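Local atomic coordinates of MdbA (Actinomyces oris, PDB entry 4Z7X), a protein that acts as a thiol-disulfide oxidoreductase of the thioredoxin family, probably forming disulfide bonds in exported proteins, and is linked to sortase-mediated pilus assembly. Residues F131-Q136 and E149-A154; L94-L99 and G178-L183; E186-K189 and G195-T198. All blocks are in the same frame, centred on the assembly; numbering follows the deposited sequence.

Contact 1: F131-Q136 and E149-A154; sequences FEIFSQ and EGLVAA
I133 meets G150, L151 and A154 with a single methyl group, CD1. This is where helix 123-140 and helix 148-157 touch along these segments. The two axes pass 10.7 Å apart, with 120° between their N-to-C directions. That spacing is wide for two helices, and the isoleucine does most of the bridging. I133 gives by far the largest share of the buried surface. Its CB points toward the other helix. CG1 lies beside the backbone N, chi1 -72°, and the outer bond is extended, chi2 173°, which carries CD1 well clear of its own helix. The methyl then rests among three groups of the opposing helix. I133 CD1 lies 3.7 Å from G150 O, in van der Waals contact. G150 O already accepts the helical bond from A154 N at 2.9 Å, so its polar need is met within the helix. A154 CB, one turn further on, is directed toward I133 and approaches I133 CD1 to 4.0 Å. The third group is L151 CD2, 3.9 Å from I133 CD1. This leucine leaves its helix to the flank, and one branch reaches back to the contact. The two branched side chains cross at about a right angle. G150 has no side chain, so the methyl comes directly against the backbone there. W104 of helix 103-118 touches both I133 and L151, and M146 also packs on I133. In one of its two conformers E132 forms a salt bridge with K157. The contact is small, apolar helix-to-helix packing with no hydrogen bond across it. It lies within the helical region inserted between strand 91-96 and helix 178-190, an arrangement characteristic of DsbA-like members of the thioredoxin fold.

Contact 2: L94-L99 and G178-L183; sequences LHPCKL and GKWVKL
The indole of W180 receives the ring of P96 obliquely. P96 CG is the atom that touches, and it sits by the CE2 corner of the indole, next to NE1 and CZ2. P96 CG is 3.9 Å from both NE1 and CZ2 of W180. The two side chains cross at about a right angle. W180 leaves its helix to the flank, yet CG is anti to the backbone N, chi1 -176°, and the long ring system reaches over to the proline. P32 and V35 of the N-terminal loop and M112 and L116 of helix 103-118 also pack around this indole, while NE1 gives its hydrogen to A39 O, which satisfies the buried N-H and should help fix how the ring is turned. The other flat group belongs to H95, which sets off away from helix 178-190, and its imidazole stacks on Y62. The strand thus alternates, with P96 directed to the helix and H95 to the other side.

A second contact lies beyond the strand. K98 CD packs against V181 CG1 at 3.7 Å. The lysine starts toward the helix and is extended along its whole length, so its methylene groups run past the valine. No hydrogen bond joins the two segments. The contact therefore packs the C-terminal part of strand 91-96, and the loop that follows, against the first turns of helix 178-190. Helix 103-118 closes it: M109 touches both P96 and W180, and the polar end of K98 turns to the same helix, where NZ bonds S106 OG and forms a salt bridge with E103.

Contact 3: E186-K189 and G195-T198; sequences EAFK and GTPT
F188 and G195 are the residues whose CA atoms come closest across the two segments, 9.3 Å apart. Residues 186-189 are one turn of helix 178-190. Residues 195-198 have extended backbone angles, G195 being almost fully stretched, but the cis peptide before P197 turns the segment back on itself. This is the cis-proline loop of the thioredoxin fold, leading into strand 198-201. Here it lies beside the probable CxxC site: T196 touches C67 and C70, and P197 also touches C70.

F188 carries the helix side. With CG anti to the backbone N, chi1 -175°, the ring is swung out from the helix and its CZ and CE1 meet the loop. G195 O lies at the ring edge, in its plane, 3.6 Å from CZ of F188. The weakly positive ring hydrogens face this oxygen, an approach that would probably be favourable. T196 CG2 comes in obliquely, 4.1 Å from F188 CE1. Y62 of strand 58-63 packs on the same phenylalanine. An alanine at F188 is likely to open a gap between helix and loop and leave G195 O without its aromatic edge. That oxygen has a further partner within the loop: T198 OG1 donates to G195 O at 2.7 Å, tilted 34° from the carbonyl plane.

Contacts 2 and 3 are neighbours, with centres 9 Å apart. Both use helix 178-190, contact 2 at its start and contact 3 further along. They also touch: C97 SG packs on T196 CG2 at 3.8 Å, and L99 reaches F188 and G195. Contact 1 lies apart, about 19 Å from contact 2 and 23 Å from contact 3, centre to centre. Along the chain it is nested between 94-99 and 178-183, and contact 3 follows in series. Contact 2 thus closes the long helical insertion that holds contact 1. Contact 3 continues into the cis-proline loop and strand 198-201, beside the probable CxxC site.

Contact 1: F131-Q136 and E149-A154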
ATOM      1  N   PHE A 131      -0.276   6.846   6.400  1.00 13.24           N
ATOM      2  CA  PHE A 131       1.083   6.780   6.927  1.00 13.04           C
ATOM      3  C   PHE A 131       1.512   8.102   7.559  1.00 13.63           C
ATOM      4  O   PHE A 131       2.252   8.103   8.525  1.00 15.31           O
ATOM      5  CB  PHE A 131       2.081   6.357   5.857  1.00 13.48           C
ATOM      6  CG  PHE A 131       2.347   4.874   5.827  1.00 10.94           C
ATOM      7  CD1 PHE A 131       2.798   4.239   6.961  1.00 12.82           C
ATOM      8  CD2 PHE A 131       2.073   4.088   4.711  1.00 12.69           C
ATOM      9  CE1 PHE A 131       3.076   2.884   6.964  1.00 12.87           C
ATOM     10  CE2 PHE A 131       2.376   2.742   4.703  1.00 12.22           C
ATOM     11  CZ  PHE A 131       2.864   2.133   5.845  1.00 11.83           C
ATOM     12  N   GLU A 132       1.051   9.218   7.024  1.00 13.72           N
ATOM     13  CA  GLU A 132       1.379  10.547   7.567  0.50 16.09           C
ATOM     14  C   GLU A 132       0.853  10.679   8.992  1.00 15.17           C
ATOM     15  O   GLU A 132       1.476  11.293   9.855  1.00 14.80           O
ATOM     16  CB  GLU A 132       0.783  11.638   6.647  0.50 17.02           C
ATOM     17  CG  GLU A 132       1.118  13.071   7.026  0.50 21.90           C
ATOM     18  CD  GLU A 132       0.895  14.031   5.863  0.50 34.17           C
ATOM     19  OE1 GLU A 132       0.553  13.578   4.746  0.50 43.03           O
ATOM     20  OE2 GLU A 132       1.034  15.244   6.064  0.50 43.84           O
ATOM     21  N   ILE A 133      -0.322  10.119   9.236  1.00 13.92           N
ATOM     22  CA  ILE A 133      -0.865  10.134  10.614  1.00 13.57           C
ATOM     23  C   ILE A 133       0.153   9.472  11.572  1.00 13.34           C
ATOM     24  O   ILE A 133       0.472   9.996  12.649  1.00 16.22           O
ATOM     25  CB  ILE A 133      -2.231   9.393  10.728  1.00 14.92           C
ATOM     26  CG1 ILE A 133      -3.336  10.194  10.078  1.00 16.97           C
ATOM     27  CG2 ILE A 133      -2.632   9.142  12.169  1.00 15.39           C
ATOM     28  CD1 ILE A 133      -4.660   9.468   9.990  1.00 20.64           C
ATOM     29  N   PHE A 134       0.643   8.311  11.173  1.00 12.85           N
ATOM     30  CA  PHE A 134       1.545   7.549  12.003  0.50 13.71           C
ATOM     31  C   PHE A 134       2.856   8.305  12.163  1.00 14.98           C
ATOM     32  O   PHE A 134       3.375   8.412  13.265  1.00 14.48           O
ATOM     33  CB  PHE A 134       1.765   6.157  11.392  0.50 15.48           C
ATOM     34  CG  PHE A 134       2.409   5.174  12.325  0.50 17.73           C
ATOM     35  CD1 PHE A 134       1.634   4.349  13.128  0.50 21.13           C
ATOM     36  CD2 PHE A 134       3.775   5.065  12.401  0.50 23.50           C
ATOM     37  CE1 PHE A 134       2.219   3.444  13.990  0.50 20.66           C
ATOM     38  CE2 PHE A 134       4.371   4.157  13.267  0.50 25.46           C
ATOM     39  CZ  PHE A 134       3.591   3.342  14.061  0.50 20.68           C
ATOM     40  N   SER A 135       3.388   8.845  11.064  1.00 13.38           N
ATOM     41  CA  SER A 135       4.613   9.613  11.163  1.00 15.77           C
ATOM     42  C   SER A 135       4.478  10.806  12.101  1.00 16.75           C
ATOM     43  O   SER A 135       5.364  11.096  12.897  1.00 19.41           O
ATOM     44  CB  SER A 135       5.054  10.121   9.788  1.00 16.65           C
ATOM     45  OG  SER A 135       5.443   9.071   8.972  1.00 20.02           O
ATOM     46  N   GLN A 136       3.375  11.525  12.007  1.00 16.07           N
ATOM     47  CA  GLN A 136       3.214  12.675  12.869  1.00 19.01           C
ATOM     48  C   GLN A 136       3.129  12.199  14.346  1.00 16.70           C
ATOM     49  O   GLN A 136       3.692  12.840  15.279  1.00 19.16           O
ATOM     50  CB  GLN A 136       1.990  13.495  12.442  1.00 23.88           C
ATOM     51  CG  GLN A 136       2.233  14.284  11.150  1.00 31.08           C
ATOM     52  CD  GLN A 136       3.355  15.308  11.290  1.00 36.30           C
ATOM     53  OE1 GLN A 136       3.337  16.158  12.179  1.00 47.28           O
ATOM     54  NE2 GLN A 136       4.345  15.210  10.420  1.00 54.28           N
ATOM     55  N   GLU A 149     -11.911   8.771  13.359  1.00 17.56           N
ATOM     56  CA  GLU A 149     -12.156  10.176  13.099  1.00 18.92           C
ATOM     57  C   GLU A 149     -10.939  10.824  12.434  1.00 14.53           C
ATOM     58  O   GLU A 149     -11.091  11.623  11.533  1.00 17.02           O
ATOM     59  CB  GLU A 149     -12.512  10.877  14.416  1.00 21.53           C
ATOM     60  CG  GLU A 149     -13.858  10.404  14.976  1.00 26.50           C
ATOM     61  CD  GLU A 149     -13.932   8.952  15.509  1.00 37.34           C
ATOM     62  OE1 GLU A 149     -12.942   8.449  16.114  1.00 27.63           O
ATOM     63  OE2 GLU A 149     -15.023   8.309  15.345  1.00 39.29           O
ATOM     64  N   GLY A 150      -9.739  10.388  12.835  1.00 12.18           N
ATOM     65  CA  GLY A 150      -8.501  10.836  12.232  1.00 14.41           C
ATOM     66  C   GLY A 150      -8.408  10.390  10.790  1.00 12.82           C
ATOM     67  O   GLY A 150      -7.935  11.127   9.933  1.00 13.14           O
ATOM     68  N   LEU A 151      -8.820   9.162  10.510  1.00 13.69           N
ATOM     69  CA  LEU A 151      -8.831   8.695   9.110  1.00 14.26           C
ATOM     70  C   LEU A 151      -9.869   9.402   8.263  1.00 14.32           C
ATOM     71  O   LEU A 151      -9.640   9.612   7.094  1.00 13.17           O
ATOM     72  CB  LEU A 151      -9.040   7.188   9.024  1.00 13.19           C
ATOM     73  CG  LEU A 151      -7.860   6.346   9.555  1.00 12.80           C
ATOM     74  CD1 LEU A 151      -8.281   4.925   9.867  1.00 17.66           C
ATOM     75  CD2 LEU A 151      -6.690   6.410   8.554  1.00 15.51           C
ATOM     76  N   VAL A 152     -11.018   9.727   8.834  1.00 12.32           N
ATOM     77  CA  VAL A 152     -12.013  10.554   8.129  1.00 13.85           C
ATOM     78  C   VAL A 152     -11.348  11.905   7.769  1.00 15.51           C
ATOM     79  O   VAL A 152     -11.457  12.395   6.652  1.00 14.51           O
ATOM     80  CB  VAL A 152     -13.266  10.747   8.976  1.00 13.27           C
ATOM     81  CG1 VAL A 152     -14.185  11.774   8.347  1.00 16.90           C
ATOM     82  CG2 VAL A 152     -14.042   9.409   9.114  1.00 14.13           C
ATOM     83  N   ALA A 153     -10.626  12.475   8.711  1.00 13.60           N
ATOM     84  CA  ALA A 153      -9.950  13.748   8.449  1.00 17.03           C
ATOM     85  C   ALA A 153      -8.875  13.606   7.381  1.00 15.68           C
ATOM     86  O   ALA A 153      -8.754  14.462   6.513  1.00 17.72           O
ATOM     87  CB  ALA A 153      -9.416  14.344   9.721  1.00 20.46           C
ATOM     88  N   ALA A 154      -8.131  12.503   7.387  1.00 13.51           N
ATOM     89  CA  ALA A 154      -7.141  12.263   6.357  1.00 15.28           C
ATOM     90  C   ALA A 154      -7.809  12.087   4.991  1.00 12.68           C
ATOM     91  O   ALA A 154      -7.300  12.536   3.971  1.00 12.90           O
ATOM     92  CB  ALA A 154      -6.328  11.039   6.688  1.00 15.00           C
TER

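Contact 2: L94-L99 and G178-L183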
ATOM      1  N   LEU A  94       1.299  -2.886  -4.083  1.00  9.23           N
ATOM      2  CA  LEU A  94       1.306  -2.664  -2.636  1.00  8.65           C
ATOM      3  C   LEU A  94       0.760  -3.894  -1.955  1.00  8.63           C
ATOM      4  O   LEU A  94      -0.318  -4.340  -2.294  1.00  9.75           O
ATOM      5  CB  LEU A  94       0.488  -1.438  -2.254  1.00 10.51           C
ATOM      6  CG  LEU A  94       1.026  -0.103  -2.781  1.00  9.89           C
ATOM      7  CD1 LEU A  94       0.124   1.053  -2.395  1.00 11.22           C
ATOM      8  CD2 LEU A  94       2.422   0.163  -2.323  1.00 12.52           C
ATOM      9  N   HIS A  95       1.548  -4.438  -1.019  1.00  9.88           N
ATOM     10  CA  HIS A  95       1.226  -5.701  -0.335  1.00 10.02           C
ATOM     11  C   HIS A  95       1.088  -5.449   1.169  1.00  9.88           C
ATOM     12  O   HIS A  95       2.093  -5.309   1.852  1.00 10.51           O
ATOM     13  CB  HIS A  95       2.321  -6.745  -0.532  1.00 11.59           C
ATOM     14  CG  HIS A  95       2.603  -7.133  -1.945  1.00 11.52           C
ATOM     15  ND1 HIS A  95       2.289  -8.381  -2.458  1.00 11.09           N
ATOM     16  CD2 HIS A  95       3.232  -6.461  -2.945  1.00 12.74           C
ATOM     17  CE1 HIS A  95       2.710  -8.455  -3.713  1.00 12.04           C
ATOM     18  NE2 HIS A  95       3.301  -7.312  -4.028  1.00 12.23           N
ATOM     19  N   PRO A  96      -0.151  -5.410   1.690  1.00 10.55           N
ATOM     20  CA  PRO A  96      -0.359  -5.096   3.099  1.00 10.13           C
ATOM     21  C   PRO A  96      -0.195  -6.331   3.967  1.00 12.36           C
ATOM     22  O   PRO A  96      -0.503  -7.427   3.541  1.00 14.70           O
ATOM     23  CB  PRO A  96      -1.817  -4.632   3.124  1.00 12.61           C
ATOM     24  CG  PRO A  96      -2.461  -5.480   2.076  1.00 12.23           C
ATOM     25  CD  PRO A  96      -1.426  -5.609   0.991  1.00 11.50           C
ATOM     26  N   CYS A  97       0.280  -6.127   5.182  1.00 11.35           N
ATOM     27  CA  CYS A  97       0.212  -7.138   6.223  1.00 12.43           C
ATOM     28  C   CYS A  97       0.056  -6.541   7.610  1.00 13.32           C
ATOM     29  O   CYS A  97       0.042  -5.336   7.779  1.00 13.17           O
ATOM     30  CB  CYS A  97       1.442  -8.054   6.129  1.00 16.15           C
ATOM     31  SG  CYS A  97       2.963  -7.264   6.675  1.00 17.93           S
ATOM     32  N   LYS A  98      -0.089  -7.408   8.599  1.00 13.24           N
ATOM     33  CA  LYS A  98      -0.245  -7.012   9.985  1.00 12.58           C
ATOM     34  C   LYS A  98       0.856  -7.674  10.820  1.00 14.49           C
ATOM     35  O   LYS A  98       0.599  -8.224  11.903  1.00 16.52           O
ATOM     36  CB  LYS A  98      -1.656  -7.394  10.458  1.00 16.73           C
ATOM     37  CG  LYS A  98      -2.099  -6.821  11.802  1.00 12.29           C
ATOM     38  CD  LYS A  98      -3.605  -7.024  12.045  1.00 15.95           C
ATOM     39  CE  LYS A  98      -3.998  -6.736  13.479  1.00 20.09           C
ATOM     40  NZ  LYS A  98      -5.418  -7.041  13.799  1.00 22.08           N
ATOM     41  N   LEU A  99       2.088  -7.594  10.334  1.00 15.98           N
ATOM     42  CA  LEU A  99       3.205  -8.253  10.999  1.00 17.29           C
ATOM     43  C   LEU A  99       3.346  -7.846  12.467  1.00 17.20           C
ATOM     44  O   LEU A  99       3.637  -8.676  13.310  1.00 18.80           O
ATOM     45  CB  LEU A  99       4.487  -7.920  10.233  1.00 18.19           C
ATOM     46  CG  LEU A  99       5.765  -8.564  10.741  1.00 21.15           C
ATOM     47  CD1 LEU A  99       5.664 -10.088  10.637  1.00 24.57           C
ATOM     48  CD2 LEU A  99       6.943  -8.073   9.945  1.00 22.90           C
ATOM     49  N   GLY A 178     -11.873  -7.806   7.354  1.00 10.08           N
ATOM     50  CA  GLY A 178     -11.020  -8.712   8.123  1.00 10.78           C
ATOM     51  C   GLY A 178     -10.433  -9.820   7.316  1.00 11.43           C
ATOM     52  O   GLY A 178      -9.341 -10.254   7.609  1.00 12.46           O
ATOM     53  N   LYS A 179     -11.165 -10.298   6.303  1.00 11.03           N
ATOM     54  CA  LYS A 179     -10.610 -11.338   5.427  1.00 11.37           C
ATOM     55  C   LYS A 179      -9.407 -10.853   4.637  1.00 11.72           C
ATOM     56  O   LYS A 179      -8.458 -11.607   4.359  1.00 12.34           O
ATOM     57  CB  LYS A 179     -11.650 -11.879   4.430  1.00 13.34           C
ATOM     58  CG  LYS A 179     -12.673 -12.789   5.076  1.00 15.13           C
ATOM     59  CD  LYS A 179     -13.754 -13.212   4.070  1.00 15.50           C
ATOM     60  CE  LYS A 179     -13.230 -13.915   2.832  1.00 17.07           C
ATOM     61  NZ  LYS A 179     -14.380 -14.269   1.930  1.00 16.19           N
ATOM     62  N   TRP A 180      -9.425  -9.584   4.298  1.00 11.70           N
ATOM     63  CA  TRP A 180      -8.299  -9.007   3.559  1.00 11.11           C
ATOM     64  C   TRP A 180      -7.062  -8.940   4.443  1.00 11.57           C
ATOM     65  O   TRP A 180      -5.958  -9.251   4.016  1.00 11.39           O
ATOM     66  CB  TRP A 180      -8.662  -7.594   3.095  1.00 10.87           C
ATOM     67  CG  TRP A 180      -7.635  -6.918   2.243  1.00  9.82           C
ATOM     68  CD1 TRP A 180      -6.741  -7.497   1.420  1.00 10.29           C
ATOM     69  CD2 TRP A 180      -7.418  -5.516   2.154  1.00 10.07           C
ATOM     70  NE1 TRP A 180      -5.978  -6.536   0.781  1.00  9.05           N
ATOM     71  CE2 TRP A 180      -6.393  -5.307   1.210  1.00  9.37           C
ATOM     72  CE3 TRP A 180      -8.018  -4.409   2.738  1.00 10.21           C
ATOM     73  CZ2 TRP A 180      -5.916  -4.049   0.892  1.00 10.04           C
ATOM     74  CZ3 TRP A 180      -7.538  -3.154   2.427  1.00  8.95           C
ATOM     75  CH2 TRP A 180      -6.528  -2.978   1.495  1.00  9.15           C
ATOM     76  N   VAL A 181      -7.245  -8.505   5.680  1.00 10.37           N
ATOM     77  CA  VAL A 181      -6.154  -8.457   6.661  1.00 11.91           C
ATOM     78  C   VAL A 181      -5.549  -9.865   6.828  1.00 13.45           C
ATOM     79  O   VAL A 181      -4.336 -10.058   6.747  1.00 14.20           O
ATOM     80  CB  VAL A 181      -6.660  -7.908   8.005  1.00 13.37           C
ATOM     81  CG1 VAL A 181      -5.589  -7.944   9.064  1.00 16.31           C
ATOM     82  CG2 VAL A 181      -7.230  -6.505   7.836  1.00 12.85           C
ATOM     83  N   LYS A 182      -6.421 -10.866   7.003  1.00 13.59           N
ATOM     84  CA  LYS A 182      -5.958 -12.228   7.156  0.60 13.34           C
ATOM     85  C   LYS A 182      -5.165 -12.695   5.898  1.00 13.93           C
ATOM     86  O   LYS A 182      -4.123 -13.356   6.009  1.00 15.65           O
ATOM     87  CB  LYS A 182      -7.151 -13.155   7.481  0.60 14.88           C
ATOM     88  CG  LYS A 182      -7.661 -12.958   8.910  0.60 19.52           C
ATOM     89  CD  LYS A 182      -8.780 -13.909   9.385  0.60 26.87           C
ATOM     90  CE  LYS A 182     -10.198 -13.325   9.308  0.60 34.06           C
ATOM     91  NZ  LYS A 182     -10.662 -12.582  10.530  0.60 32.37           N
ATOM     92  N   LEU A 183      -5.642 -12.346   4.722  1.00 12.46           N
ATOM     93  CA  LEU A 183      -4.996 -12.786   3.485  1.00 12.70           C
ATOM     94  C   LEU A 183      -3.613 -12.148   3.347  1.00 12.16           C
ATOM     95  O   LEU A 183      -2.661 -12.798   2.885  1.00 12.25           O
ATOM     96  CB  LEU A 183      -5.863 -12.439   2.273  1.00 12.05           C
ATOM     97  CG  LEU A 183      -5.364 -12.905   0.922  1.00 13.54           C
ATOM     98  CD1 LEU A 183      -5.288 -14.428   0.820  1.00 16.52           C
ATOM     99  CD2 LEU A 183      -6.312 -12.397  -0.162  1.00 13.39           C
TER

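Contact 3: E186-K189 and G195-T198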
ATOM      1  N   GLU A 186      -1.369 -14.024   5.457  1.00 15.86           N
ATOM      2  CA  GLU A 186      -1.158 -15.349   4.872  1.00 17.70           C
ATOM      3  C   GLU A 186      -0.128 -15.299   3.750  1.00 16.68           C
ATOM      4  O   GLU A 186       0.736 -16.174   3.632  1.00 18.86           O
ATOM      5  CB  GLU A 186      -2.488 -15.926   4.362  1.00 21.71           C
ATOM      6  CG  GLU A 186      -2.371 -17.337   3.814  1.00 27.16           C
ATOM      7  CD  GLU A 186      -3.639 -17.895   3.211  1.00 31.23           C
ATOM      8  OE1 GLU A 186      -4.679 -17.193   3.155  1.00 27.95           O
ATOM      9  OE2 GLU A 186      -3.570 -19.059   2.751  1.00 33.34           O
ATOM     10  N   ALA A 187      -0.242 -14.291   2.907  1.00 15.33           N
ATOM     11  CA  ALA A 187       0.650 -14.133   1.771  1.00 17.55           C
ATOM     12  C   ALA A 187       2.088 -13.795   2.216  1.00 18.44           C
ATOM     13  O   ALA A 187       3.073 -14.286   1.659  1.00 22.09           O
ATOM     14  CB  ALA A 187       0.107 -13.098   0.810  1.00 15.88           C
ATOM     15  N   PHE A 188       2.202 -12.938   3.225  1.00 15.02           N
ATOM     16  CA  PHE A 188       3.487 -12.543   3.743  1.00 15.56           C
ATOM     17  C   PHE A 188       4.187 -13.776   4.324  1.00 16.29           C
ATOM     18  O   PHE A 188       5.355 -14.036   4.022  1.00 21.50           O
ATOM     19  CB  PHE A 188       3.303 -11.467   4.818  1.00 15.11           C
ATOM     20  CG  PHE A 188       4.572 -10.903   5.352  1.00 15.25           C
ATOM     21  CD1 PHE A 188       5.162  -9.806   4.746  1.00 19.07           C
ATOM     22  CD2 PHE A 188       5.202 -11.484   6.445  1.00 19.52           C
ATOM     23  CE1 PHE A 188       6.347  -9.280   5.207  1.00 19.72           C
ATOM     24  CE2 PHE A 188       6.383 -10.950   6.950  1.00 19.32           C
ATOM     25  CZ  PHE A 188       6.958  -9.857   6.325  1.00 21.28           C
ATOM     26  N   LYS A 189       3.430 -14.589   5.085  1.00 20.05           N
ATOM     27  CA  LYS A 189       3.978 -15.821   5.684  1.00 23.26           C
ATOM     28  C   LYS A 189       4.380 -16.842   4.653  1.00 24.94           C
ATOM     29  O   LYS A 189       5.415 -17.506   4.820  1.00 29.55           O
ATOM     30  CB  LYS A 189       3.002 -16.484   6.673  1.00 26.01           C
ATOM     31  CG  LYS A 189       3.610 -17.690   7.408  1.00 39.42           C
ATOM     32  CD  LYS A 189       2.607 -18.810   7.652  1.00 52.29           C
ATOM     33  CE  LYS A 189       3.167 -20.167   7.231  1.00 65.87           C
ATOM     34  NZ  LYS A 189       2.216 -21.298   7.461  1.00 63.95           N
ATOM     35  N   GLY A 195      10.658  -9.198   7.413  1.00 21.79           N
ATOM     36  CA  GLY A 195      10.317  -7.950   8.052  1.00 19.53           C
ATOM     37  C   GLY A 195       9.632  -6.993   7.101  1.00 17.53           C
ATOM     38  O   GLY A 195       9.413  -7.313   5.926  1.00 18.02           O
ATOM     39  N   THR A 196       9.321  -5.804   7.612  1.00 17.65           N
ATOM     40  CA  THR A 196       8.747  -4.733   6.788  1.00 16.21           C
ATOM     41  C   THR A 196       9.568  -3.423   6.927  1.00 16.13           C
ATOM     42  O   THR A 196      10.169  -3.170   7.959  1.00 19.78           O
ATOM     43  CB  THR A 196       7.286  -4.402   7.135  1.00 17.49           C
ATOM     44  OG1 THR A 196       7.178  -4.134   8.533  1.00 21.51           O
ATOM     45  CG2 THR A 196       6.381  -5.553   6.794  1.00 16.23           C
ATOM     46  N   PRO A 197       9.654  -2.622   5.875  1.00 15.31           N
ATOM     47  CA  PRO A 197       9.239  -3.002   4.528  1.00 14.57           C
ATOM     48  C   PRO A 197      10.130  -4.078   3.910  1.00 14.18           C
ATOM     49  O   PRO A 197      11.254  -4.273   4.346  1.00 17.43           O
ATOM     50  CB  PRO A 197       9.377  -1.692   3.749  1.00 16.81           C
ATOM     51  CG  PRO A 197      10.436  -0.947   4.453  1.00 19.76           C
ATOM     52  CD  PRO A 197      10.366  -1.319   5.896  1.00 18.54           C
ATOM     53  N   THR A 198       9.597  -4.777   2.896  1.00 13.87           N
ATOM     54  CA  THR A 198      10.390  -5.616   2.016  1.00 13.34           C
ATOM     55  C   THR A 198      10.057  -5.136   0.615  1.00 11.74           C
ATOM     56  O   THR A 198       8.875  -4.959   0.292  1.00 12.88           O
ATOM     57  CB  THR A 198      10.102  -7.136   2.169  1.00 16.42           C
ATOM     58  OG1 THR A 198      10.480  -7.577   3.479  1.00 18.92           O
ATOM     59  CG2 THR A 198      10.893  -7.901   1.142  1.00 21.38           C
TER